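Local coordinates for putative CRISPR-associated endoribonuclease-like protein Cas6 (PDB 3UFC), which binds CRISPR RNA and is probably a Cas6-type endoribonuclease relative of the antiviral CRISPR defence, at residues N124-T130 against M207-G213; L151-D155 against L187-K191; M166-Y170 against E216-G221. All coordinates share one frame; numbering follows the deposited sequence.

Contact 1. Residues N124-T130 against M207-G213; sequences NVNIFST and MVFRYYG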
loop_
_atom_site.group_PDB
_atom_site.type_symbol
_atom_site.label_atom_id
_atom_site.label_comp_id
_atom_site.label_asym_id
_atom_site.label_seq_id
_atom_site.Cartn_x
_atom_site.Cartn_y
_atom_site.Cartn_z
ATOM N N ASN A 124 -1.457 21.705 1.217
ATOM C CA ASN A 124 -2.072 21.575 2.533
ATOM C C ASN A 124 -3.442 20.945 2.406
ATOM O O ASN A 124 -3.986 20.412 3.373
ATOM C CB ASN A 124 -2.167 22.936 3.215
ATOM C CG ASN A 124 -0.813 23.485 3.573
ATOM O OD1 ASN A 124 -0.370 24.490 3.019
ATOM N ND2 ASN A 124 -0.129 22.812 4.495
ATOM N N VAL A 125 -4.001 21.016 1.203
ATOM C CA VAL A 125 -5.294 20.412 0.929
ATOM C C VAL A 125 -5.125 19.517 -0.298
ATOM O O VAL A 125 -4.628 19.955 -1.340
ATOM C CB VAL A 125 -6.381 21.471 0.654
ATOM C CG1 VAL A 125 -7.723 20.778 0.414
ATOM C CG2 VAL A 125 -6.490 22.429 1.844
ATOM N N ASN A 126 -5.519 18.254 -0.161
ATOM C CA ASN A 126 -5.399 17.291 -1.253
ATOM C C ASN A 126 -6.572 16.325 -1.248
ATOM O O ASN A 126 -7.170 16.064 -0.207
ATOM C CB ASN A 126 -4.127 16.445 -1.095
ATOM C CG ASN A 126 -2.884 17.275 -0.843
ATOM O OD1 ASN A 126 -2.327 17.875 -1.761
ATOM N ND2 ASN A 126 -2.442 17.310 0.414
ATOM N N ILE A 127 -6.906 15.803 -2.418
ATOM C CA ILE A 127 -7.948 14.799 -2.502
ATOM C C ILE A 127 -7.163 13.530 -2.821
ATOM O O ILE A 127 -6.457 13.467 -3.832
ATOM C CB ILE A 127 -8.950 15.068 -3.631
ATOM C CG1 ILE A 127 -9.737 16.350 -3.345
ATOM C CG2 ILE A 127 -9.929 13.904 -3.729
ATOM C CD1 ILE A 127 -10.753 16.666 -4.418
ATOM N N PHE A 128 -7.260 12.539 -1.942
ATOM C CA PHE A 128 -6.547 11.276 -2.122
ATOM C C PHE A 128 -7.510 10.135 -2.426
ATOM O O PHE A 128 -8.641 10.112 -1.936
ATOM C CB PHE A 128 -5.750 10.914 -0.855
ATOM C CG PHE A 128 -4.563 11.806 -0.585
ATOM C CD1 PHE A 128 -4.507 12.575 0.577
ATOM C CD2 PHE A 128 -3.481 11.846 -1.467
ATOM C CE1 PHE A 128 -3.393 13.367 0.861
ATOM C CE2 PHE A 128 -2.359 12.632 -1.197
ATOM C CZ PHE A 128 -2.311 13.396 -0.029
ATOM N N SER A 129 -7.054 9.184 -3.234
ATOM C CA SER A 129 -7.858 8.018 -3.566
ATOM C C SER A 129 -6.964 6.797 -3.362
ATOM O O SER A 129 -5.827 6.767 -3.833
ATOM C CB SER A 129 -8.349 8.086 -5.016
ATOM O OG SER A 129 -9.235 7.012 -5.281
ATOM N N THR A 130 -7.483 5.790 -2.664
ATOM C CA THR A 130 -6.712 4.590 -2.362
ATOM C C THR A 130 -6.411 3.670 -3.534
ATOM O O THR A 130 -7.270 3.431 -4.385
ATOM C CB THR A 130 -7.418 3.734 -1.277
ATOM O OG1 THR A 130 -8.777 3.488 -1.662
ATOM C CG2 THR A 130 -7.403 4.448 0.063
ATOM N N MET A 207 -10.969 4.159 -0.062
ATOM C CA MET A 207 -11.643 5.434 0.111
ATOM C C MET A 207 -11.080 6.611 -0.660
ATOM O O MET A 207 -9.935 6.604 -1.108
ATOM C CB MET A 207 -11.652 5.784 1.610
ATOM C CG MET A 207 -10.247 5.813 2.249
ATOM S SD MET A 207 -10.173 5.849 4.094
ATOM C CE MET A 207 -10.370 7.592 4.418
ATOM N N VAL A 208 -11.926 7.621 -0.817
ATOM C CA VAL A 208 -11.545 8.865 -1.458
ATOM C C VAL A 208 -11.811 9.860 -0.338
ATOM O O VAL A 208 -12.893 9.857 0.255
ATOM C CB VAL A 208 -12.435 9.196 -2.678
ATOM C CG1 VAL A 208 -12.097 10.588 -3.200
ATOM C CG2 VAL A 208 -12.222 8.159 -3.773
ATOM N N PHE A 209 -10.822 10.678 -0.014
ATOM C CA PHE A 209 -10.994 11.644 1.056
ATOM C C PHE A 209 -10.212 12.905 0.795
ATOM O O PHE A 209 -9.184 12.882 0.121
ATOM C CB PHE A 209 -10.551 11.057 2.405
ATOM C CG PHE A 209 -9.091 10.663 2.460
ATOM C CD1 PHE A 209 -8.645 9.487 1.857
ATOM C CD2 PHE A 209 -8.168 11.458 3.133
ATOM C CE1 PHE A 209 -7.300 9.110 1.927
ATOM C CE2 PHE A 209 -6.824 11.089 3.209
ATOM C CZ PHE A 209 -6.393 9.907 2.601
ATOM N N ARG A 210 -10.712 14.014 1.326
ATOM C CA ARG A 210 -10.024 15.284 1.177
ATOM C C ARG A 210 -9.212 15.458 2.456
ATOM O O ARG A 210 -9.740 15.325 3.560
ATOM C CB ARG A 210 -11.030 16.433 1.004
ATOM C CG ARG A 210 -10.369 17.786 0.771
ATOM C CD ARG A 210 -11.370 18.907 0.475
ATOM N NE ARG A 210 -11.973 18.806 -0.852
ATOM C CZ ARG A 210 -13.171 18.288 -1.096
ATOM N NH1 ARG A 210 -13.910 17.816 -0.103
ATOM N NH2 ARG A 210 -13.633 18.246 -2.338
ATOM N N TYR A 211 -7.922 15.727 2.296
ATOM C CA TYR A 211 -7.000 15.916 3.415
ATOM C C TYR A 211 -6.740 17.406 3.636
ATOM O O TYR A 211 -6.488 18.134 2.676
ATOM C CB TYR A 211 -5.674 15.210 3.089
ATOM C CG TYR A 211 -4.541 15.436 4.076
ATOM C CD1 TYR A 211 -4.181 14.450 4.993
ATOM C CD2 TYR A 211 -3.801 16.618 4.059
ATOM C CE1 TYR A 211 -3.106 14.629 5.865
ATOM C CE2 TYR A 211 -2.725 16.809 4.929
ATOM C CZ TYR A 211 -2.383 15.810 5.826
ATOM O OH TYR A 211 -1.305 15.986 6.662
ATOM N N TYR A 212 -6.796 17.847 4.893
ATOM C CA TYR A 212 -6.536 19.248 5.252
ATOM C C TYR A 212 -5.446 19.321 6.313
ATOM O O TYR A 212 -5.567 18.697 7.366
ATOM C CB TYR A 212 -7.767 19.928 5.868
ATOM C CG TYR A 212 -8.955 20.126 4.961
ATOM C CD1 TYR A 212 -9.860 19.096 4.732
ATOM C CD2 TYR A 212 -9.191 21.364 4.357
ATOM C CE1 TYR A 212 -10.976 19.290 3.929
ATOM C CE2 TYR A 212 -10.304 21.569 3.549
ATOM C CZ TYR A 212 -11.192 20.527 3.340
ATOM O OH TYR A 212 -12.293 20.720 2.540
ATOM N N GLY A 213 -4.391 20.087 6.063
ATOM C CA GLY A 213 -3.374 20.202 7.093
ATOM C C GLY A 213 -1.911 20.094 6.730
ATOM O O GLY A 213 -1.475 20.536 5.670
#
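The ring of Phe209 is covered on one face by Phe128 CB, a CH-pi contact with CB 4.0 Å from the centroid of the Phe209 ring and 27° off its normal. The two rings themselves meet obliquely, planes at 44°. Phe128 in turn carries Asn126 CB from its own strand over one of its faces, and at its edge lies Tyr211, whose CB is 3.7 Å from Phe128 CE1. Phe209 gets over its partner because its CG stands between the backbone N and the carbonyl carbon (chi1 61°), which swings the ring across to the neighbouring strand. On the opposite side of the sheet the Tyr212 ring receives Val125 CG1 over one face, offset toward the rim, while Ile127 lies alongside the bent Arg210 chain, CD1 3.9 Å from Arg210 NH2.

These side chains sit on two antiparallel strands. Asn126–Tyr211 and Phe128–Phe209 are hydrogen-bonded pairs, the shortest bond running from Tyr211 N to Asn126 O (2.6 Å). Both ends are closed by side chains: Met207 N donates to Thr130 OG1 (2.8 Å), and Asn124 ND2 reaches Gly213 O at 2.9 Å, nearly straight but from above the carbonyl plane.

Within the C-terminal ferredoxin-like part of Cas6, these are the middle strands of a four-stranded antiparallel sheet. Strand 183-197 flanks 207-213, and its Glu186 makes a salt bridge to Arg210 NH1 and a hydrogen bond with Tyr212 OH. On the other flank strand 237-239 bonds to Ser129, and helix 215-224 packs over Asn126 and Tyr211.

Contact 2. Residues L151-D155 against L187-K191; sequences LYPHD and LIKFK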
loop_
_atom_site.group_PDB
_atom_site.type_symbol
_atom_site.label_atom_id
_atom_site.label_comp_id
_atom_site.label_asym_id
_atom_site.label_seq_id
_atom_site.Cartn_x
_atom_site.Cartn_y
_atom_site.Cartn_z
ATOM N N LEU A 151 -10.227 -0.122 12.476
ATOM C CA LEU A 151 -11.170 0.988 12.429
ATOM C C LEU A 151 -11.448 1.470 11.009
ATOM O O LEU A 151 -10.665 1.220 10.092
ATOM C CB LEU A 151 -10.626 2.152 13.261
ATOM C CG LEU A 151 -10.340 1.836 14.734
ATOM C CD1 LEU A 151 -9.550 2.974 15.359
ATOM C CD2 LEU A 151 -11.658 1.610 15.481
ATOM N N TYR A 152 -12.572 2.168 10.854
ATOM C CA TYR A 152 -13.008 2.729 9.578
ATOM C C TYR A 152 -13.246 4.221 9.798
ATOM O O TYR A 152 -13.410 4.662 10.935
ATOM C CB TYR A 152 -14.308 2.069 9.127
ATOM C CG TYR A 152 -14.237 0.563 9.059
ATOM C CD1 TYR A 152 -13.580 -0.077 8.012
ATOM C CD2 TYR A 152 -14.831 -0.225 10.046
ATOM C CE1 TYR A 152 -13.520 -1.466 7.943
ATOM C CE2 TYR A 152 -14.774 -1.616 9.990
ATOM C CZ TYR A 152 -14.120 -2.228 8.934
ATOM O OH TYR A 152 -14.090 -3.598 8.853
ATOM N N PRO A 153 -13.284 5.016 8.714
ATOM C CA PRO A 153 -13.499 6.462 8.817
ATOM C C PRO A 153 -14.715 6.904 9.632
ATOM O O PRO A 153 -14.729 8.016 10.159
ATOM C CB PRO A 153 -13.590 6.902 7.357
ATOM C CG PRO A 153 -12.698 5.920 6.662
ATOM C CD PRO A 153 -13.113 4.620 7.305
ATOM N N HIS A 154 -15.731 6.051 9.744
ATOM C CA HIS A 154 -16.914 6.429 10.515
ATOM C C HIS A 154 -16.758 6.181 12.013
ATOM O O HIS A 154 -17.636 6.532 12.797
ATOM C CB HIS A 154 -18.172 5.712 9.998
ATOM C CG HIS A 154 -18.092 4.218 10.041
ATOM N ND1 HIS A 154 -17.713 3.461 8.953
ATOM C CD2 HIS A 154 -18.363 3.339 11.035
ATOM C CE1 HIS A 154 -17.757 2.180 9.274
ATOM N NE2 HIS A 154 -18.148 2.078 10.532
ATOM N N ASP A 155 -15.636 5.584 12.408
ATOM C CA ASP A 155 -15.360 5.309 13.817
ATOM C C ASP A 155 -14.813 6.559 14.505
ATOM O O ASP A 155 -13.943 7.246 13.964
ATOM C CB ASP A 155 -14.343 4.172 13.944
ATOM C CG ASP A 155 -14.949 2.813 13.668
ATOM O OD1 ASP A 155 -14.322 2.004 12.952
ATOM O OD2 ASP A 155 -16.053 2.546 14.184
ATOM N N LEU A 187 -14.403 12.443 4.485
ATOM C CA LEU A 187 -14.733 11.314 3.629
ATOM C C LEU A 187 -15.582 11.711 2.434
ATOM O O LEU A 187 -16.570 12.427 2.577
ATOM C CB LEU A 187 -15.491 10.257 4.428
ATOM C CG LEU A 187 -14.888 8.866 4.593
ATOM C CD1 LEU A 187 -16.007 7.929 5.012
ATOM C CD2 LEU A 187 -14.252 8.377 3.299
ATOM N N ILE A 188 -15.197 11.235 1.257
ATOM C CA ILE A 188 -15.945 11.513 0.041
ATOM C C ILE A 188 -16.604 10.219 -0.437
ATOM O O ILE A 188 -17.790 10.205 -0.759
ATOM C CB ILE A 188 -15.030 12.076 -1.060
ATOM C CG1 ILE A 188 -14.466 13.431 -0.615
ATOM C CG2 ILE A 188 -15.806 12.220 -2.361
ATOM C CD1 ILE A 188 -13.499 14.047 -1.600
ATOM N N LYS A 189 -15.830 9.135 -0.475
ATOM C CA LYS A 189 -16.335 7.825 -0.891
ATOM C C LYS A 189 -15.753 6.775 0.052
ATOM O O LYS A 189 -14.638 6.934 0.546
ATOM C CB LYS A 189 -15.910 7.506 -2.328
ATOM C CG LYS A 189 -16.405 8.489 -3.381
ATOM C CD LYS A 189 -15.895 8.098 -4.765
ATOM C CE LYS A 189 -16.276 9.123 -5.824
ATOM N NZ LYS A 189 -17.753 9.273 -5.959
ATOM N N PHE A 190 -16.495 5.699 0.293
ATOM C CA PHE A 190 -16.025 4.661 1.201
ATOM C C PHE A 190 -16.629 3.277 0.990
ATOM O O PHE A 190 -17.816 3.139 0.696
ATOM C CB PHE A 190 -16.293 5.088 2.648
ATOM C CG PHE A 190 -16.165 3.969 3.648
ATOM C CD1 PHE A 190 -14.916 3.521 4.057
ATOM C CD2 PHE A 190 -17.299 3.341 4.153
ATOM C CE1 PHE A 190 -14.796 2.465 4.954
ATOM C CE2 PHE A 190 -17.194 2.283 5.049
ATOM C CZ PHE A 190 -15.939 1.841 5.452
ATOM N N LYS A 191 -15.794 2.256 1.153
ATOM C CA LYS A 191 -16.220 0.865 1.058
ATOM C C LYS A 191 -15.225 0.037 1.868
ATOM O O LYS A 191 -14.010 0.123 1.656
ATOM C CB LYS A 191 -16.265 0.386 -0.398
ATOM C CG LYS A 191 -14.918 0.275 -1.077
ATOM C CD LYS A 191 -14.705 -1.122 -1.646
ATOM C CE LYS A 191 -15.667 -1.436 -2.783
ATOM N NZ LYS A 191 -17.085 -1.478 -2.343
#
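Phe190 reaches from its strand to a type I beta turn, Tyr152 to Asp155, which follows strand 145-151 and precedes helix 158-174. With CG anti to the backbone N (chi1 166°), its ring extends to three consecutive turn residues. Tyr152 CD1 lies in the plane of the Phe190 ring, at its edge, 4.0 Å from Phe190 CZ, and the two side chains cross at about a right angle. Pro153 approaches the same ring obliquely, its CD 3.6 Å from Phe190 CE1. His154 completes the set as an offset edge-to-face pair: the imidazole edge is directed at the Phe190 face, with planes at 76° and centroids 5.8 Å apart. Its chi1 of 59° places the imidazole between its own N and carbonyl carbon and brings ND1 to the phenyl.

No hydrogen bond crosses this surface contact; the turn is closed by bonds of its own. Asp155 N donates to Tyr152 O at 2.8 Å, and Tyr152 N returns a bond to Asp155 OD1. On the strand side, a classic beta bulge at Ile188 and Lys189, both facing Val208, separates Leu187 from Phe190. Leu187 sets its CD1 methyl and CG against the proline ring, CD1 lying 3.5 Å from Pro153 CB.

Contact 3. Residues M166-Y170 against E216-G221; sequences MLLRY and EIAKFG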
loop_
_atom_site.group_PDB
_atom_site.type_symbol
_atom_site.label_atom_id
_atom_site.label_comp_id
_atom_site.label_asym_id
_atom_site.label_seq_id
_atom_site.Cartn_x
_atom_site.Cartn_y
_atom_site.Cartn_z
ATOM N N MET A 166 0.555 8.103 11.905
ATOM C CA MET A 166 1.372 8.870 10.970
ATOM C C MET A 166 2.546 9.555 11.676
ATOM O O MET A 166 3.660 9.569 11.151
ATOM C CB MET A 166 0.511 9.894 10.222
ATOM C CG MET A 166 -0.579 9.263 9.329
ATOM S SD MET A 166 0.050 7.973 8.203
ATOM C CE MET A 166 0.921 8.994 7.001
ATOM N N LEU A 167 2.311 10.104 12.867
ATOM C CA LEU A 167 3.389 10.768 13.606
ATOM C C LEU A 167 4.484 9.780 14.010
ATOM O O LEU A 167 5.673 10.081 13.908
ATOM C CB LEU A 167 2.842 11.464 14.859
ATOM C CG LEU A 167 1.891 12.639 14.606
ATOM C CD1 LEU A 167 1.413 13.229 15.932
ATOM C CD2 LEU A 167 2.610 13.697 13.785
ATOM N N LEU A 168 4.070 8.599 14.464
ATOM C CA LEU A 168 4.999 7.550 14.883
ATOM C C LEU A 168 5.839 7.049 13.703
ATOM O O LEU A 168 7.055 6.899 13.811
ATOM C CB LEU A 168 4.211 6.380 15.478
ATOM C CG LEU A 168 4.191 6.116 16.987
ATOM C CD1 LEU A 168 4.346 7.396 17.783
ATOM C CD2 LEU A 168 2.885 5.410 17.334
ATOM N N ARG A 169 5.179 6.763 12.585
ATOM C CA ARG A 169 5.881 6.285 11.395
ATOM C C ARG A 169 6.834 7.363 10.868
ATOM O O ARG A 169 7.974 7.072 10.504
ATOM C CB ARG A 169 4.873 5.888 10.311
ATOM C CG ARG A 169 4.005 4.678 10.669
ATOM C CD ARG A 169 3.097 4.310 9.507
ATOM N NE ARG A 169 3.866 4.209 8.264
ATOM C CZ ARG A 169 3.388 4.528 7.066
ATOM N NH1 ARG A 169 2.134 4.963 6.941
ATOM N NH2 ARG A 169 4.172 4.450 5.999
ATOM N N TYR A 170 6.365 8.607 10.844
ATOM C CA TYR A 170 7.179 9.728 10.367
ATOM C C TYR A 170 8.460 9.871 11.203
ATOM O O TYR A 170 9.547 10.093 10.665
ATOM C CB TYR A 170 6.369 11.028 10.439
ATOM C CG TYR A 170 6.988 12.198 9.694
ATOM C CD1 TYR A 170 6.455 12.632 8.480
ATOM C CD2 TYR A 170 8.100 12.869 10.204
ATOM C CE1 TYR A 170 7.014 13.713 7.786
ATOM C CE2 TYR A 170 8.670 13.951 9.519
ATOM C CZ TYR A 170 8.120 14.364 8.311
ATOM O OH TYR A 170 8.671 15.423 7.624
ATOM N N GLU A 216 3.874 18.102 5.435
ATOM C CA GLU A 216 4.876 17.069 5.715
ATOM C C GLU A 216 4.209 15.699 5.848
ATOM O O GLU A 216 4.693 14.704 5.309
ATOM C CB GLU A 216 5.626 17.376 7.018
ATOM C CG GLU A 216 6.467 18.647 7.000
ATOM C CD GLU A 216 6.775 19.158 8.404
ATOM O OE1 GLU A 216 7.843 18.818 8.961
ATOM O OE2 GLU A 216 5.932 19.897 8.956
ATOM N N ILE A 217 3.094 15.646 6.567
ATOM C CA ILE A 217 2.403 14.377 6.759
ATOM C C ILE A 217 1.697 13.922 5.487
ATOM O O ILE A 217 1.644 12.730 5.197
ATOM C CB ILE A 217 1.393 14.459 7.941
ATOM C CG1 ILE A 217 2.163 14.598 9.258
ATOM C CG2 ILE A 217 0.521 13.204 7.982
ATOM C CD1 ILE A 217 1.290 14.765 10.478
ATOM N N ALA A 218 1.157 14.868 4.726
ATOM C CA ALA A 218 0.478 14.531 3.479
ATOM C C ALA A 218 1.490 13.920 2.501
ATOM O O ALA A 218 1.204 12.933 1.820
ATOM C CB ALA A 218 -0.150 15.782 2.870
ATOM N N LYS A 219 2.674 14.515 2.447
ATOM C CA LYS A 219 3.734 14.040 1.568
ATOM C C LYS A 219 4.207 12.659 2.011
ATOM O O LYS A 219 4.450 11.778 1.183
ATOM C CB LYS A 219 4.900 15.027 1.581
ATOM C CG LYS A 219 6.007 14.701 0.596
ATOM C CD LYS A 219 7.006 15.852 0.502
ATOM C CE LYS A 219 8.088 15.579 -0.538
ATOM N NZ LYS A 219 8.940 14.406 -0.192
ATOM N N PHE A 220 4.328 12.471 3.322
ATOM C CA PHE A 220 4.758 11.188 3.870
ATOM C C PHE A 220 3.746 10.093 3.526
ATOM O O PHE A 220 4.124 8.989 3.139
ATOM C CB PHE A 220 4.901 11.280 5.388
ATOM C CG PHE A 220 5.465 10.035 6.016
ATOM C CD1 PHE A 220 6.840 9.842 6.095
ATOM C CD2 PHE A 220 4.620 9.052 6.521
ATOM C CE1 PHE A 220 7.371 8.683 6.668
ATOM C CE2 PHE A 220 5.140 7.885 7.100
ATOM C CZ PHE A 220 6.516 7.702 7.172
ATOM N N GLY A 221 2.458 10.403 3.678
ATOM C CA GLY A 221 1.419 9.428 3.376
ATOM C C GLY A 221 1.337 9.129 1.888
ATOM O O GLY A 221 1.046 8.002 1.473
HETATM O O HOH W 1 10.056 17.381 8.807
#
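Phe220, Tyr170 and Met166 carry most of the buried surface where helix 158-174 packs against helix 215-224, a steep helix-helix crossing in the C-terminal ferredoxin-like part of the protein. The short segment axes make 75° and approach to 10.6 Å, a separation bridged by large side chains.

Phe220 projects toward the other helix with CG anti to the backbone N and lays its ring against that helix's backbone. Tyr170 CA sits over one face, 4.0 Å from the centroid of the Phe220 ring and 21° off the normal, a CH-pi contact. In the ring plane, at the edge, lies Met166 CE, 3.7 Å from Phe220 CD2. The methionine chain folds at both chi2 and chi3, which packs the same methyl directly on the Gly221 backbone, with Met166 CE 3.7 Å from Gly221 CA.

Arg169 offers the face of its guanidinium to Phe220: CE2 stands above its centre, though the two planes are far from parallel. The guanidinium nitrogens donate to the carbonyls of His49, Gly50, Asn224 and Gly225, several bonds that should fix its orientation.

Tyr170 meets Phe220 obliquely, planes at 45°, and runs on past Glu216, its ring nearly perpendicular to the carboxylate. Both Glu216 oxygens accept backbone N-H groups, from Glu179 and Asp180. No direct hydrogen bond joins the two segments; instead a single water lies 2.7 Å from Tyr170 OH and donates to Glu216 OE1 at 2.6 Å.

In the fold
All three contacts lie within the C-terminal Cas6 family region. Contact 3 is buried and joins two helices, contact 1 is partly buried within the sheet, and contact 2 lies at the surface. Their chemistry follows: regular backbone bonds dominate contact 1, whereas contacts 2 and 3 depend on aromatic and aliphatic packing, contact 3 adding a water bridge. Contact 2 reaches the sheet of contact 1 through strand 183-197, the neighbour of 200-213; there Val208 O probably accepts bonds from Ile188 N and Lys189 N, and Met207 SD packs on Pro153. Contact 3 meets contact 1 through Tyr211 against Ile217 and Ala218, but stays about 12 Å from contact 2 at the nearest atoms.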